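Molybdenum-binding-protein (Azotobacter vinelandii, PDB 1H9M) binds molybdate in the cytoplasm and probably serves molybdenum homeostasis by storing and releasing the ion. Local coordinates at residues 7-12 against 109-114; 67-72 against 122-127; 76-81 against 131-136. All blocks are in the same frame, centred on the assembly; numbering follows the deposited sequence.

How the interactions relate
All three contacts are largely buried and reach the five-stranded sheet that holds strands 68-70, 129-134 and 109-115, and each lies near a molybdate. Interaction 1 is the polar one: a side-chain amide joins the first domain to strand 109-115, outermost in that sheet within this chain. Interaction 2 is apolar. Leucines and a threonine pack strand 68-70, the other outermost strand within the chain, against the turn after helix 116-121. Interaction 3 mixes both, with a small apolar patch beside an anion site. Interactions 2 and 3 share a strand pair, since Leu-68 and Met-70 bond to strand 129-134. Interactions 1 and 3 meet where Ile-110 packs on Ala-132 and Ile-134.

Interaction 1. Residues 7-12 against 109-114; sequences SARNVF and EITSMV. With MOO (molybdate ion), chain E; MOO (molybdate ion), chain B.
Asn-10 OD1 is gripped twice. It accepts the N-H of Thr-111, with OD1 2.7 Å from N, and water 1 donates to it at 3.1 Å. The amide lies between the two TOBE domains, which belong to the OB clan. It joins the start of strand 10-21 of one antiparallel sheet to strand 109-115, outermost in the other within this chain. Its second half completes the grip, as Asn-10 ND2 gives a bond of 2.9 Å to Thr-111 O. Both bonds are nearly straight, 169° at OD1 and 164° at ND2. Each donor lies in the plane of the carbonyl it meets, on a lone pair. The amide therefore serves the outward N-H and C=O of Thr-111, as a neighbouring strand would. CG is anti to the carbonyl carbon (chi1 -57°), which carries the amide over to the strand. ND2 also bonds Val-62 O, which helps fix the rotation of the group. With an alanine here, the N-H and C=O of Thr-111 would probably lose these mates, and the link between the two sheets would be weakened. Water 1 is also bonded to Thr-111 OG1, whose other partner is Thr-101. Two residues on, Phe-12 presents its ring edge to Ile-110, with CZ 3.6 Å from CD1. Just before Asn-10 in the chain, Arg-9 CB rests beside Thr-111 CB. The rest of Arg-9 turns back, and its NE and NH2 both hold Ser-7 O from within the guanidinium plane. The same turn carries a molybdate site at a subunit interface. Ala-64 and Lys-63 of the same chain and Thr-115 of the second subunit complete that site. In it, Ser-7 OG bonds molybdate O3 at 2.6 Å, and Arg-9 N bonds O2 at 2.9 Å.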
loop_
_atom_site.group_PDB
_atom_site.type_symbol
_atom_site.label_atom_id
_atom_site.label_comp_id
_atom_site.label_asym_id
_atom_site.label_seq_id
_atom_site.Cartn_x
_atom_site.Cartn_y
_atom_site.Cartn_z
ATOM N N SER A 7 0.199 -14.584 4.434
ATOM C CA SER A 7 1.389 -14.386 3.608
ATOM C C SER A 7 2.233 -13.255 4.203
ATOM O O SER A 7 3.467 -13.384 4.153
ATOM C CB SER A 7 1.002 -14.112 2.149
ATOM O OG SER A 7 0.258 -12.864 2.147
ATOM N N ALA A 8 1.567 -12.268 4.832
ATOM C CA ALA A 8 2.401 -11.162 5.344
ATOM C C ALA A 8 3.561 -11.725 6.164
ATOM O O ALA A 8 3.374 -12.400 7.183
ATOM C CB ALA A 8 1.650 -10.195 6.224
ATOM N N ARG A 9 4.740 -11.169 5.848
ATOM C CA ARG A 9 5.922 -11.612 6.557
ATOM C C ARG A 9 6.035 -10.990 7.949
ATOM O O ARG A 9 6.922 -11.467 8.660
ATOM C CB ARG A 9 7.184 -11.278 5.751
ATOM C CG ARG A 9 7.205 -11.862 4.337
ATOM C CD ARG A 9 7.312 -13.393 4.387
ATOM N NE ARG A 9 6.000 -14.000 4.538
ATOM C CZ ARG A 9 5.791 -15.231 4.999
ATOM N NH1 ARG A 9 6.887 -15.921 5.293
ATOM N NH2 ARG A 9 4.585 -15.723 5.133
ATOM N N ASN A 10 5.331 -9.909 8.240
ATOM C CA ASN A 10 5.421 -9.268 9.555
ATOM C C ASN A 10 4.134 -9.388 10.307
ATOM O O ASN A 10 3.109 -8.805 9.932
ATOM C CB ASN A 10 5.707 -7.767 9.280
ATOM C CG ASN A 10 6.998 -7.675 8.447
ATOM O OD1 ASN A 10 8.036 -8.232 8.850
ATOM N ND2 ASN A 10 6.858 -7.096 7.266
ATOM N N VAL A 11 4.208 -10.113 11.467
ATOM C CA VAL A 11 3.005 -10.242 12.312
ATOM C C VAL A 11 3.509 -9.946 13.734
ATOM O O VAL A 11 4.258 -10.775 14.249
ATOM C CB VAL A 11 2.324 -11.617 12.229
ATOM C CG1 VAL A 11 1.133 -11.663 13.222
ATOM C CG2 VAL A 11 1.758 -11.901 10.832
ATOM N N PHE A 12 3.235 -8.761 14.244
ATOM C CA PHE A 12 3.756 -8.331 15.531
ATOM C C PHE A 12 2.676 -8.417 16.610
ATOM O O PHE A 12 1.595 -7.862 16.459
ATOM C CB PHE A 12 4.270 -6.917 15.490
ATOM C CG PHE A 12 5.213 -6.559 14.375
ATOM C CD1 PHE A 12 4.774 -5.842 13.287
ATOM C CD2 PHE A 12 6.560 -6.893 14.455
ATOM C CE1 PHE A 12 5.644 -5.479 12.278
ATOM C CE2 PHE A 12 7.436 -6.541 13.435
ATOM C CZ PHE A 12 6.979 -5.826 12.356
ATOM N N GLU A 109 11.889 -9.378 14.508
ATOM C CA GLU A 109 12.444 -9.229 13.157
ATOM C C GLU A 109 11.440 -8.477 12.256
ATOM O O GLU A 109 10.261 -8.737 12.475
ATOM C CB GLU A 109 12.598 -10.595 12.492
ATOM C CG GLU A 109 13.675 -11.504 13.043
ATOM C CD GLU A 109 13.784 -12.796 12.256
ATOM O OE1 GLU A 109 13.108 -12.966 11.217
ATOM O OE2 GLU A 109 14.583 -13.662 12.671
ATOM N N ILE A 110 11.903 -7.760 11.229
ATOM C CA ILE A 110 10.891 -7.164 10.317
ATOM C C ILE A 110 11.417 -7.386 8.911
ATOM O O ILE A 110 12.629 -7.278 8.748
ATOM C CB ILE A 110 10.636 -5.666 10.548
ATOM C CG1 ILE A 110 9.671 -5.069 9.495
ATOM C CG2 ILE A 110 11.911 -4.875 10.526
ATOM C CD1 ILE A 110 8.818 -3.908 9.945
ATOM N N THR A 111 10.578 -7.819 7.960
ATOM C CA THR A 111 11.084 -8.090 6.631
ATOM C C THR A 111 10.495 -7.033 5.677
ATOM O O THR A 111 9.295 -6.727 5.726
ATOM C CB THR A 111 10.609 -9.485 6.234
ATOM O OG1 THR A 111 11.177 -10.427 7.205
ATOM C CG2 THR A 111 11.040 -9.893 4.839
ATOM N N SER A 112 11.336 -6.627 4.756
ATOM C CA SER A 112 10.926 -5.623 3.753
ATOM C C SER A 112 11.266 -6.152 2.386
ATOM O O SER A 112 12.232 -6.947 2.215
ATOM C CB SER A 112 11.708 -4.313 4.013
ATOM O OG SER A 112 11.650 -3.492 2.878
ATOM N N MET A 113 10.477 -5.865 1.353
ATOM C CA MET A 113 10.786 -6.201 -0.034
ATOM C C MET A 113 11.195 -4.893 -0.725
ATOM O O MET A 113 10.326 -4.035 -0.722
ATOM C CB MET A 113 9.640 -6.897 -0.745
ATOM C CG MET A 113 9.916 -7.367 -2.186
ATOM S SD MET A 113 11.045 -8.751 -2.216
ATOM C CE MET A 113 10.080 -10.091 -1.566
ATOM N N VAL A 114 12.421 -4.739 -1.178
ATOM C CA VAL A 114 12.808 -3.513 -1.881
ATOM C C VAL A 114 13.487 -3.877 -3.227
ATOM O O VAL A 114 13.693 -5.076 -3.522
ATOM C CB VAL A 114 13.802 -2.688 -1.042
ATOM C CG1 VAL A 114 13.298 -2.225 0.317
ATOM C CG2 VAL A 114 15.043 -3.550 -0.789
HETATM MO MO MOO E . 4.058 -11.066 1.693
HETATM O O1 MOO E . 4.361 -10.131 0.201
HETATM O O2 MOO E . 4.710 -10.200 3.135
HETATM O O3 MOO E . 2.293 -11.287 1.737
HETATM O O4 MOO E . 4.913 -12.633 1.411
HETATM MO MO MOO B . 11.495 0.416 -3.078
HETATM O O1 MOO B . 10.489 -1.051 -3.249
HETATM O O2 MOO B . 10.801 1.783 -4.028
HETATM O O3 MOO B . 11.549 0.725 -1.327
HETATM O O4 MOO B . 13.112 -0.085 -3.710
HETATM O O HOH W 1 9.927 -10.594 9.507
#

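Interaction 2. Residues 67-72 against 122-127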
loop_
_atom_site.group_PDB
_atom_site.type_symbol
_atom_site.label_atom_id
_atom_site.label_comp_id
_atom_site.label_asym_id
_atom_site.label_seq_id
_atom_site.Cartn_x
_atom_site.Cartn_y
_atom_site.Cartn_z
ATOM N N VAL A 67 6.950 -2.099 3.501
ATOM C CA VAL A 67 7.980 -1.547 4.438
ATOM C C VAL A 67 9.097 -0.867 3.694
ATOM O O VAL A 67 9.686 -1.535 2.799
ATOM C CB VAL A 67 8.536 -2.756 5.274
ATOM C CG1 VAL A 67 9.591 -2.227 6.238
ATOM C CG2 VAL A 67 7.400 -3.493 6.008
ATOM N N LEU A 68 9.317 0.410 4.008
ATOM C CA LEU A 68 10.468 1.047 3.348
ATOM C C LEU A 68 11.705 0.816 4.283
ATOM O O LEU A 68 11.504 0.562 5.452
ATOM C CB LEU A 68 10.249 2.532 3.326
ATOM C CG LEU A 68 9.136 2.995 2.368
ATOM C CD1 LEU A 68 7.754 2.641 2.885
ATOM C CD2 LEU A 68 9.240 4.528 2.327
ATOM N N LEU A 69 12.881 0.913 3.671
ATOM C CA LEU A 69 14.098 0.866 4.504
ATOM C C LEU A 69 14.849 2.191 4.435
ATOM O O LEU A 69 14.910 2.773 3.357
ATOM C CB LEU A 69 15.062 -0.253 4.098
ATOM C CG LEU A 69 14.469 -1.665 4.360
ATOM C CD1 LEU A 69 15.456 -2.684 3.704
ATOM C CD2 LEU A 69 14.320 -1.988 5.814
ATOM N N MET A 70 15.373 2.662 5.568
ATOM C CA MET A 70 16.095 3.938 5.460
ATOM C C MET A 70 17.450 3.801 6.197
ATOM O O MET A 70 17.410 3.176 7.243
ATOM C CB MET A 70 15.225 5.079 5.974
ATOM C CG MET A 70 15.906 6.447 6.121
ATOM S SD MET A 70 14.650 7.645 6.681
ATOM C CE MET A 70 14.288 7.072 8.262
ATOM N N THR A 71 18.510 4.283 5.533
ATOM C CA THR A 71 19.765 4.194 6.332
ATOM C C THR A 71 20.232 5.559 6.801
ATOM O O THR A 71 21.171 5.626 7.590
ATOM C CB THR A 71 20.909 3.507 5.570
ATOM O OG1 THR A 71 21.093 4.169 4.327
ATOM C CG2 THR A 71 20.577 2.039 5.347
ATOM N N ASP A 72 19.706 6.610 6.195
ATOM C CA ASP A 72 20.103 7.972 6.596
ATOM C C ASP A 72 18.945 8.902 6.269
ATOM O O ASP A 72 18.644 9.104 5.094
ATOM C CB ASP A 72 21.354 8.393 5.832
ATOM C CG ASP A 72 21.834 9.803 6.122
ATOM O OD1 ASP A 72 21.444 10.358 7.174
ATOM O OD2 ASP A 72 22.603 10.324 5.278
ATOM N N LEU A 122 21.761 1.808 -0.669
ATOM C CA LEU A 122 21.801 2.056 0.761
ATOM C C LEU A 122 23.006 1.324 1.390
ATOM O O LEU A 122 23.098 1.393 2.607
ATOM C CB LEU A 122 20.504 1.671 1.475
ATOM C CG LEU A 122 19.194 2.356 1.044
ATOM C CD1 LEU A 122 18.070 1.966 2.011
ATOM C CD2 LEU A 122 19.319 3.863 0.981
ATOM N N GLY A 123 23.680 0.433 0.677
ATOM C CA GLY A 123 24.735 -0.376 1.273
ATOM C C GLY A 123 24.234 -1.391 2.278
ATOM O O GLY A 123 24.929 -1.784 3.239
ATOM N N LEU A 124 23.025 -1.946 2.072
ATOM C CA LEU A 124 22.516 -2.960 2.981
ATOM C C LEU A 124 23.323 -4.233 2.779
ATOM O O LEU A 124 23.635 -4.674 1.677
ATOM C CB LEU A 124 21.013 -3.253 2.775
ATOM C CG LEU A 124 20.134 -2.001 2.833
ATOM C CD1 LEU A 124 18.740 -2.251 2.265
ATOM C CD2 LEU A 124 20.048 -1.543 4.287
ATOM N N LYS A 125 23.663 -4.860 3.885
ATOM C CA LYS A 125 24.359 -6.128 3.986
ATOM C C LYS A 125 24.225 -6.540 5.457
ATOM O O LYS A 125 23.939 -5.644 6.247
ATOM C CB LYS A 125 25.842 -5.957 3.655
ATOM C CG LYS A 125 26.622 -5.286 4.769
ATOM N N PRO A 126 24.331 -7.817 5.762
ATOM C CA PRO A 126 24.136 -8.335 7.095
ATOM C C PRO A 126 25.031 -7.550 8.051
ATOM O O PRO A 126 26.165 -7.215 7.689
ATOM C CB PRO A 126 24.463 -9.824 6.964
ATOM C CG PRO A 126 24.125 -10.115 5.514
ATOM C CD PRO A 126 24.593 -8.902 4.766
ATOM N N GLY A 127 24.471 -7.079 9.163
ATOM C CA GLY A 127 25.250 -6.270 10.097
ATOM C C GLY A 127 24.972 -4.782 10.062
ATOM O O GLY A 127 25.133 -4.093 11.080
#
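Leu-122 opens the segment and lies against Leu-69 and Thr-71. Its CD1 methyl reaches the strand backbone and sits 3.5 Å from Leu-69 O. Its CD2 methyl is turned to the hydroxyl of the threonine, with CD2 3.8 Å from Thr-71 OG1. CG of Leu-122 is anti to its own carbonyl carbon (chi1 -59°), and this sends the two methyls across to the strand. Gly-123 follows with a positive phi of 69°. It closes helix 116-121 in a Schellman motif, with two bonds back into the last turn. The reversal brings Leu-124 to the same side as Leu-122, so both leucines face residues 67-72. The two methyls of Leu-124 are shared between two partners. CD1 meets Leu-69 CD1 at 3.6 Å, and CD2 meets Thr-71 CG2 at 3.8 Å. Thr-71 CG2 thus wedges in beside both leucines, for it also lies 3.8 Å from Leu-122 O. No hydrogen bond crosses between the segments. Methyl groups make most of the contact, some of them against carbonyl oxygens and the threonine hydroxyl. Farther on, Gly-127 leads towards strand 129-134. Leu-69 also packs on Val-100, Leu-102 and Val-114, and Leu-124 on Val-88, Ile-91 and Ala-130. At the interface with the third subunit, Leu-122 meets Ile-6 of that chain, while Met-70 and Asp-72 pair with one of its strands. The end of helix 116-121 is thereby seated on strand 68-70, the outermost strand of its sheet within this chain, next to strand 129-134.

Interaction 3. Residues 76-81 against 131-136; sequences YRLSAR and SAVIKA. With MOO (molybdate ion), chain F.
Arg-81 and Ala-136 meet round a molybdate, with CG of the arginine 4.2 Å from CB of the alanine. Their backbone N atoms both donate to one ion oxygen, O1: Arg-81 N at 2.9 Å and Ala-136 N at 2.8 Å. A second oxygen, O2, takes Ser-79 OG at 2.6 Å. Lys-135 has two conformers. In one of them NZ bonds O2, and weakly O3, so this grip is less certain.

Behind this shell, apolar side chains join the two segments. Ala-80 CB presses on Val-133 CG1 at 3.4 Å, which is tight for two carbons. Leu-78 CD1 lies against the same methyl at 4.2 Å. The guanidinium of Arg-81 leads away from the ion to a salt bridge with Glu-27, and its NH1 bonds Thr-43 of the third subunit. Ser-46 and Thr-43 of that subunit also bond the molybdate. This is a molybdate-binding site at a subunit interface of the TOBE trimer, built from backbone N-H groups, hydroxyls and, less certainly, a lysine.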
loop_
_atom_site.group_PDB
_atom_site.type_symbol
_atom_site.label_atom_id
_atom_site.label_comp_id
_atom_site.label_asym_id
_atom_site.label_seq_id
_atom_site.Cartn_x
_atom_site.Cartn_y
_atom_site.Cartn_z
ATOM N N TYR A 76 15.690 14.797 7.532
ATOM C CA TYR A 76 14.248 14.897 7.256
ATOM C C TYR A 76 13.406 14.223 8.327
ATOM O O TYR A 76 13.800 13.202 8.901
ATOM C CB TYR A 76 13.956 14.250 5.887
ATOM C CG TYR A 76 14.147 15.163 4.704
ATOM C CD1 TYR A 76 13.069 15.765 4.078
ATOM C CD2 TYR A 76 15.425 15.434 4.211
ATOM C CE1 TYR A 76 13.224 16.624 3.007
ATOM C CE2 TYR A 76 15.589 16.289 3.134
ATOM C CZ TYR A 76 14.493 16.876 2.537
ATOM O OH TYR A 76 14.681 17.712 1.465
ATOM N N ARG A 77 12.207 14.726 8.611
ATOM C CA ARG A 77 11.227 14.174 9.511
ATOM C C ARG A 77 10.093 13.670 8.566
ATOM O O ARG A 77 9.824 14.421 7.657
ATOM C CB ARG A 77 10.656 15.187 10.525
ATOM C CG ARG A 77 11.814 15.834 11.286
ATOM C CD ARG A 77 11.336 16.827 12.336
ATOM N NE ARG A 77 10.649 17.983 11.764
ATOM C CZ ARG A 77 9.708 18.656 12.420
ATOM N NH1 ARG A 77 9.355 18.308 13.651
ATOM N NH2 ARG A 77 9.111 19.697 11.854
ATOM N N LEU A 78 9.756 12.392 8.696
ATOM C CA LEU A 78 8.733 11.841 7.775
ATOM C C LEU A 78 7.389 11.798 8.435
ATOM O O LEU A 78 7.258 11.641 9.645
ATOM C CB LEU A 78 9.153 10.371 7.429
ATOM C CG LEU A 78 10.515 10.284 6.720
ATOM C CD1 LEU A 78 10.832 8.828 6.391
ATOM C CD2 LEU A 78 10.523 11.143 5.489
ATOM N N SER A 79 6.291 11.716 7.646
ATOM C CA SER A 79 4.938 11.544 8.181
ATOM C C SER A 79 4.621 10.086 8.573
ATOM O O SER A 79 3.701 9.700 9.330
ATOM C CB SER A 79 3.827 11.836 7.161
ATOM O OG SER A 79 3.957 11.022 5.947
ATOM N N ALA A 80 5.457 9.189 7.991
ATOM C CA ALA A 80 5.229 7.771 8.325
ATOM C C ALA A 80 5.449 7.570 9.821
ATOM O O ALA A 80 6.506 7.862 10.394
ATOM C CB ALA A 80 6.254 6.917 7.537
ATOM N N ARG A 81 4.400 7.129 10.479
ATOM C CA ARG A 81 4.405 7.100 11.956
ATOM C C ARG A 81 5.295 6.016 12.572
ATOM O O ARG A 81 5.518 6.050 13.803
ATOM C CB ARG A 81 2.996 6.876 12.445
ATOM C CG ARG A 81 1.980 8.016 12.138
ATOM C CD ARG A 81 2.380 9.200 13.053
ATOM N NE ARG A 81 2.016 8.929 14.441
ATOM C CZ ARG A 81 0.740 9.021 14.835
ATOM N NH1 ARG A 81 -0.278 9.398 14.048
ATOM N NH2 ARG A 81 0.431 8.678 16.089
ATOM N N SER A 131 16.644 1.437 9.281
ATOM C CA SER A 131 15.332 1.548 9.935
ATOM C C SER A 131 14.204 1.103 8.936
ATOM O O SER A 131 14.389 1.395 7.759
ATOM C CB SER A 131 15.012 3.001 10.257
ATOM O OG SER A 131 15.980 3.530 11.186
ATOM N N ALA A 132 13.225 0.456 9.556
ATOM C CA ALA A 132 12.060 0.042 8.713
ATOM C C ALA A 132 11.073 1.193 8.901
ATOM O O ALA A 132 10.844 1.615 10.020
ATOM C CB ALA A 132 11.483 -1.241 9.247
ATOM N N VAL A 133 10.491 1.645 7.786
ATOM C CA VAL A 133 9.532 2.770 7.828
ATOM C C VAL A 133 8.193 2.287 7.294
ATOM O O VAL A 133 8.173 1.748 6.193
ATOM C CB VAL A 133 10.062 3.935 6.965
ATOM C CG1 VAL A 133 9.034 5.045 6.884
ATOM C CG2 VAL A 133 11.373 4.478 7.534
ATOM N N ILE A 134 7.132 2.448 8.112
ATOM C CA ILE A 134 5.807 1.938 7.662
ATOM C C ILE A 134 4.749 3.000 7.944
ATOM O O ILE A 134 4.642 3.605 8.999
ATOM C CB ILE A 134 5.426 0.702 8.486
ATOM C CG1 ILE A 134 6.549 -0.339 8.492
ATOM C CG2 ILE A 134 4.134 0.047 7.967
ATOM C CD1 ILE A 134 6.377 -1.444 9.506
ATOM N N LYS A 135 4.068 3.406 6.835
ATOM C CA LYS A 135 2.975 4.370 6.970
ATOM C C LYS A 135 1.870 3.722 7.772
ATOM O O LYS A 135 1.487 2.552 7.648
ATOM C CB LYS A 135 2.487 4.605 5.499
ATOM C CG LYS A 135 1.713 5.947 5.439
ATOM C CD LYS A 135 1.390 6.320 3.989
ATOM C CE LYS A 135 0.232 7.313 4.014
ATOM N NZ LYS A 135 0.635 8.719 4.256
ATOM N N ALA A 136 1.202 4.567 8.619
ATOM C CA ALA A 136 0.144 4.090 9.496
ATOM C C ALA A 136 -1.019 3.428 8.768
ATOM O O ALA A 136 -1.642 2.467 9.262
ATOM C CB ALA A 136 -0.493 5.151 10.424
HETATM MO MO MOO F . 1.310 8.623 8.063
HETATM O O1 MOO F . 1.963 7.236 8.891
HETATM O O2 MOO F . 2.228 9.169 6.634
HETATM O O3 MOO F . -0.263 8.130 7.333
HETATM O O4 MOO F . 0.837 9.972 9.140
#